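Local coordinates for sugar-binding transport ATP-binding protein (Pyrococcus horikoshii, PDB 1V43) that probably binds and hydrolyses ATP as the ATPase subunit of an ABC transporter that takes up sugars, at residues V10-E15 / I68-R73; V6-E11 / E159-L164. All blocks are in the same frame, centred on the assembly; numbering follows the deposited sequence.

Contact 1: residues V10-E15 / I68-R73; sequences VEVKLE and IYFGDR
Val12 and Phe70 form a non-hydrogen-bonded antiparallel pair, joining strand 12-21 to strand 65-70 in the antiparallel beta-sheet of the ABC ATPase domain. On the buried face the packing is close: Val12 CG2 lies 3.8 Å from Phe70 CD2, and at the next non-hydrogen-bonded pair Leu14 CD2 rests 3.9 Å from Ile68 CG2. Helix 50-58 covers this face, with Ile57 against both Leu14 and Phe70. Between these two pairs Lys13 and Tyr69 exchange backbone bonds, Tyr69 N to Lys13 O at 2.8 Å and Lys13 N to Tyr69 O at 3.0 Å. Gly71, the second residue of the type II' turn from Phe70 to Arg73, gives a nearly straight bond (174°) from its N to Glu11 O.

The other face is looser and wetter. Glu15 OE1 comes to the edge of the Tyr69 ring, 3.7 Å from CE1, the carboxylate plane 85° from that of the ring. The Lys13 chain bends at its last torsion (chi4 61°), and NZ forms a salt bridge of 3.0 Å with Glu11 OE2, on the anti side of the carboxylate. Two waters link NZ to Gly71 O, and one of them also donates to Glu11 O. The strand pairing thus rests on backbone bonds and an apolar face, while the charge of Lys13 is probably balanced locally by Glu11 and hydrated.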
# COMPACT_ATOMS: atom_id res chain seq x y z
N VAL A 10 -14.83 -6.47 29.47
CA VAL A 10 -14.72 -7.89 29.74
C VAL A 10 -13.41 -8.56 29.27
O VAL A 10 -13.10 -8.61 28.07
CB VAL A 10 -15.92 -8.64 29.12
CG1 VAL A 10 -15.80 -10.13 29.34
CG2 VAL A 10 -17.21 -8.11 29.72
N GLU A 11 -12.66 -9.09 30.23
CA GLU A 11 -11.43 -9.78 29.90
C GLU A 11 -11.77 -11.11 29.25
O GLU A 11 -12.68 -11.80 29.70
CB GLU A 11 -10.60 -10.03 31.16
CG GLU A 11 -9.40 -10.90 30.90
CD GLU A 11 -8.51 -11.02 32.12
OE1 GLU A 11 -7.97 -9.97 32.53
OE2 GLU A 11 -8.36 -12.14 32.65
N VAL A 12 -11.04 -11.47 28.19
CA VAL A 12 -11.25 -12.72 27.48
C VAL A 12 -10.02 -13.62 27.55
O VAL A 12 -8.91 -13.20 27.20
CB VAL A 12 -11.60 -12.47 26.00
CG1 VAL A 12 -11.73 -13.80 25.26
CG2 VAL A 12 -12.91 -11.71 25.90
N LYS A 13 -10.22 -14.85 28.00
CA LYS A 13 -9.11 -15.82 28.10
C LYS A 13 -9.31 -16.98 27.16
O LYS A 13 -10.38 -17.59 27.13
CB LYS A 13 -9.02 -16.42 29.50
CG LYS A 13 -8.67 -15.51 30.65
CD LYS A 13 -8.69 -16.36 31.92
CE LYS A 13 -8.63 -15.54 33.19
NZ LYS A 13 -9.80 -14.64 33.28
N LEU A 14 -8.28 -17.30 26.38
CA LEU A 14 -8.35 -18.45 25.51
C LEU A 14 -7.33 -19.41 26.14
O LEU A 14 -6.16 -19.07 26.25
CB LEU A 14 -7.96 -18.06 24.07
CG LEU A 14 -8.70 -16.89 23.40
CD1 LEU A 14 -8.17 -16.75 21.96
CD2 LEU A 14 -10.20 -17.12 23.38
N GLU A 15 -7.77 -20.59 26.57
CA GLU A 15 -6.85 -21.54 27.22
C GLU A 15 -6.60 -22.78 26.43
O GLU A 15 -7.53 -23.52 26.13
CB GLU A 15 -7.38 -22.02 28.57
CG GLU A 15 -7.72 -20.98 29.59
CD GLU A 15 -7.74 -21.58 30.99
OE1 GLU A 15 -8.22 -22.74 31.16
OE2 GLU A 15 -7.29 -20.90 31.92
N ILE A 68 -12.65 -21.23 26.64
CA ILE A 68 -12.76 -19.80 26.35
C ILE A 68 -13.56 -19.15 27.47
O ILE A 68 -14.71 -19.53 27.72
CB ILE A 68 -13.51 -19.54 25.02
CG1 ILE A 68 -12.76 -20.16 23.84
CG2 ILE A 68 -13.68 -18.05 24.81
CD1 ILE A 68 -13.57 -20.18 22.54
N TYR A 69 -12.96 -18.19 28.17
CA TYR A 69 -13.66 -17.50 29.25
C TYR A 69 -13.95 -16.04 28.87
O TYR A 69 -13.19 -15.44 28.12
CB TYR A 69 -12.83 -17.48 30.54
CG TYR A 69 -12.65 -18.78 31.29
CD1 TYR A 69 -11.49 -19.55 31.11
CD2 TYR A 69 -13.60 -19.22 32.20
CE1 TYR A 69 -11.29 -20.72 31.84
CE2 TYR A 69 -13.41 -20.39 32.94
CZ TYR A 69 -12.25 -21.13 32.75
OH TYR A 69 -12.06 -22.28 33.48
N PHE A 70 -15.07 -15.52 29.37
CA PHE A 70 -15.46 -14.11 29.23
C PHE A 70 -15.64 -13.81 30.70
O PHE A 70 -16.53 -14.36 31.33
CB PHE A 70 -16.82 -13.94 28.53
CG PHE A 70 -16.75 -14.01 27.03
CD1 PHE A 70 -17.88 -13.70 26.27
CD2 PHE A 70 -15.57 -14.41 26.38
CE1 PHE A 70 -17.83 -13.77 24.88
CE2 PHE A 70 -15.52 -14.49 24.99
CZ PHE A 70 -16.65 -14.17 24.23
N GLY A 71 -14.79 -12.96 31.27
CA GLY A 71 -14.89 -12.71 32.69
C GLY A 71 -14.62 -14.05 33.35
O GLY A 71 -13.70 -14.75 32.94
N ASP A 72 -15.42 -14.43 34.34
CA ASP A 72 -15.23 -15.71 35.01
C ASP A 72 -16.07 -16.81 34.38
O ASP A 72 -15.97 -17.97 34.76
CB ASP A 72 -15.60 -15.61 36.49
CG ASP A 72 -14.67 -14.71 37.25
OD1 ASP A 72 -13.45 -14.97 37.22
OD2 ASP A 72 -15.15 -13.75 37.89
N ARG A 73 -16.90 -16.44 33.41
CA ARG A 73 -17.77 -17.42 32.78
C ARG A 73 -17.14 -18.23 31.65
O ARG A 73 -16.56 -17.68 30.72
CB ARG A 73 -19.04 -16.72 32.29
CG ARG A 73 -20.07 -17.64 31.66
CD ARG A 73 -21.38 -16.90 31.39
NE ARG A 73 -21.19 -15.72 30.54
CZ ARG A 73 -22.10 -15.26 29.69
NH1 ARG A 73 -23.27 -15.88 29.57
NH2 ARG A 73 -21.85 -14.18 28.96
O HOH W 1 -11.59 -14.00 31.16
O HOH W 2 -11.54 -16.65 34.55

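Contact 2: residues V6-E11 / E159-L164; sequences VIKMVE and EPDVLL
Ile7 and Lys8 run past Glu159 and Asp161 without pairing as strands, their nearest CA atoms 5.6 Å apart at Ile7 and Glu159. The N-terminal segment here lies over the link between helix 147-156 and strand 162-166 of the P-loop NTPase core, and Glu159, with positive phi, is where the chain leaves helical geometry. Ile7 reaches in with CD1, which lies 3.5 Å from Glu159 CB and also meets the ring of Pro160 at CD. The second torsion of Ile7 (chi2 -65°) bends CD1 round toward Glu159.

Glu159 extends beyond CG to Val6, the first modelled residue, where OE1 takes a short hydrogen bond (2.6 Å) from Val6 N on its syn side; Val6 is poorly ordered, so the exact geometry is doubtful. The other oxygen, OE2, has a salt bridge to Arg121. An alanine in place of Glu159 would probably leave Arg121 and Val6 N without this carboxylate and the first ordered residues freer to move.

Lys8 crosses Asp161 obliquely: the extended chain lays CD 3.2 Å from OD1, yet NZ remains 3.9 Å from that oxygen, a long salt bridge. Val10 turns CG2 onto Asp161 CB, at 3.7 Å. Water fills in for backbone pairing. One molecule takes a bond from Lys8 N and donates to Asp161 OD1; another accepts from Val10 N and appears to donate to Lys8 O and Asp161 O, both bonds modelled rather short.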
# COMPACT_ATOMS: atom_id res chain seq x y z
N VAL A 6 -25.36 0.22 29.13
CA VAL A 6 -23.94 0.64 29.03
C VAL A 6 -22.99 -0.55 28.82
O VAL A 6 -23.28 -1.67 29.25
CB VAL A 6 -23.53 1.45 30.28
CG1 VAL A 6 -22.03 1.76 30.26
CG2 VAL A 6 -24.32 2.75 30.31
N ILE A 7 -21.87 -0.28 28.15
CA ILE A 7 -20.86 -1.28 27.83
C ILE A 7 -19.94 -1.66 28.99
O ILE A 7 -19.53 -0.81 29.77
CB ILE A 7 -19.97 -0.77 26.66
CG1 ILE A 7 -20.85 -0.36 25.49
CG2 ILE A 7 -18.98 -1.85 26.25
CD1 ILE A 7 -21.61 -1.50 24.87
N LYS A 8 -19.61 -2.94 29.09
CA LYS A 8 -18.72 -3.44 30.15
C LYS A 8 -17.35 -3.74 29.57
O LYS A 8 -17.21 -3.94 28.36
CB LYS A 8 -19.27 -4.74 30.74
CG LYS A 8 -20.77 -4.79 30.92
CD LYS A 8 -21.20 -6.20 31.29
CE LYS A 8 -22.71 -6.31 31.37
NZ LYS A 8 -23.12 -7.73 31.58
N MET A 9 -16.33 -3.76 30.43
CA MET A 9 -14.97 -4.10 30.00
C MET A 9 -14.78 -5.56 30.43
O MET A 9 -14.61 -5.85 31.62
CB MET A 9 -13.93 -3.18 30.65
CG MET A 9 -14.05 -1.71 30.23
SD MET A 9 -12.72 -0.60 30.80
CE MET A 9 -13.34 -0.10 32.42
N VAL A 10 -14.83 -6.47 29.47
CA VAL A 10 -14.72 -7.89 29.74
C VAL A 10 -13.41 -8.56 29.27
O VAL A 10 -13.10 -8.61 28.07
CB VAL A 10 -15.92 -8.64 29.12
CG1 VAL A 10 -15.80 -10.13 29.34
CG2 VAL A 10 -17.21 -8.11 29.72
N GLU A 11 -12.66 -9.09 30.23
CA GLU A 11 -11.43 -9.78 29.90
C GLU A 11 -11.77 -11.11 29.25
O GLU A 11 -12.68 -11.80 29.70
CB GLU A 11 -10.60 -10.03 31.16
CG GLU A 11 -9.40 -10.90 30.90
CD GLU A 11 -8.51 -11.02 32.12
OE1 GLU A 11 -7.97 -9.97 32.53
OE2 GLU A 11 -8.36 -12.14 32.65
N GLU A 159 -24.89 -3.52 22.59
CA GLU A 159 -24.01 -3.37 23.74
C GLU A 159 -23.35 -4.71 24.08
O GLU A 159 -23.50 -5.25 25.18
CB GLU A 159 -24.81 -2.86 24.94
CG GLU A 159 -25.66 -1.63 24.64
CD GLU A 159 -26.21 -0.98 25.89
OE1 GLU A 159 -25.48 -0.19 26.52
OE2 GLU A 159 -27.37 -1.28 26.25
N PRO A 160 -22.59 -5.26 23.14
CA PRO A 160 -21.91 -6.54 23.33
C PRO A 160 -20.83 -6.45 24.39
O PRO A 160 -20.29 -5.36 24.63
CB PRO A 160 -21.33 -6.82 21.96
CG PRO A 160 -20.84 -5.45 21.58
CD PRO A 160 -22.01 -4.55 21.98
N ASP A 161 -20.53 -7.57 25.04
CA ASP A 161 -19.47 -7.60 26.04
C ASP A 161 -18.16 -7.77 25.28
O ASP A 161 -17.10 -7.45 25.78
CB ASP A 161 -19.64 -8.76 27.02
CG ASP A 161 -20.79 -8.54 27.99
OD1 ASP A 161 -21.01 -7.37 28.37
OD2 ASP A 161 -21.45 -9.52 28.38
N VAL A 162 -18.26 -8.29 24.07
CA VAL A 162 -17.09 -8.51 23.23
C VAL A 162 -17.47 -8.20 21.78
O VAL A 162 -18.46 -8.71 21.25
CB VAL A 162 -16.59 -9.97 23.33
CG1 VAL A 162 -15.36 -10.15 22.47
CG2 VAL A 162 -16.25 -10.31 24.80
N LEU A 163 -16.67 -7.35 21.16
CA LEU A 163 -16.89 -6.93 19.78
C LEU A 163 -15.91 -7.71 18.91
O LEU A 163 -14.71 -7.73 19.20
CB LEU A 163 -16.66 -5.43 19.67
CG LEU A 163 -16.93 -4.77 18.32
CD1 LEU A 163 -18.38 -5.04 17.91
CD2 LEU A 163 -16.69 -3.26 18.43
N LEU A 164 -16.42 -8.35 17.88
CA LEU A 164 -15.59 -9.16 17.01
C LEU A 164 -15.67 -8.67 15.58
O LEU A 164 -16.77 -8.50 15.04
CB LEU A 164 -16.05 -10.63 17.07
CG LEU A 164 -16.18 -11.30 18.44
CD1 LEU A 164 -16.78 -12.69 18.28
CD2 LEU A 164 -14.81 -11.37 19.13
O HOH W 3 -15.95 -5.52 26.82
O HOH W 4 -21.23 -4.88 27.84

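How the contacts relate
Contacts 1 and 2 start from the same N-terminal run and share Val10 and Glu11, their centres about 12 Å apart. Contact 1 joins neighbouring strands of the antiparallel sheet, with one buried face under helix 50-58. Contact 2 is more exposed: an irregular lead-in lies against the entrance to strand 162-166 of the mixed sheet. Both have a wet, charged side, but only contact 1 adds direct backbone bonds between strands and a buried apolar face; contact 2 bridges its backbones with waters. They meet at Val162, whose CG2 packs 3.8 Å from Val12 CG2 and equally near Phe70 CE1, so the two sheets touch in the interior.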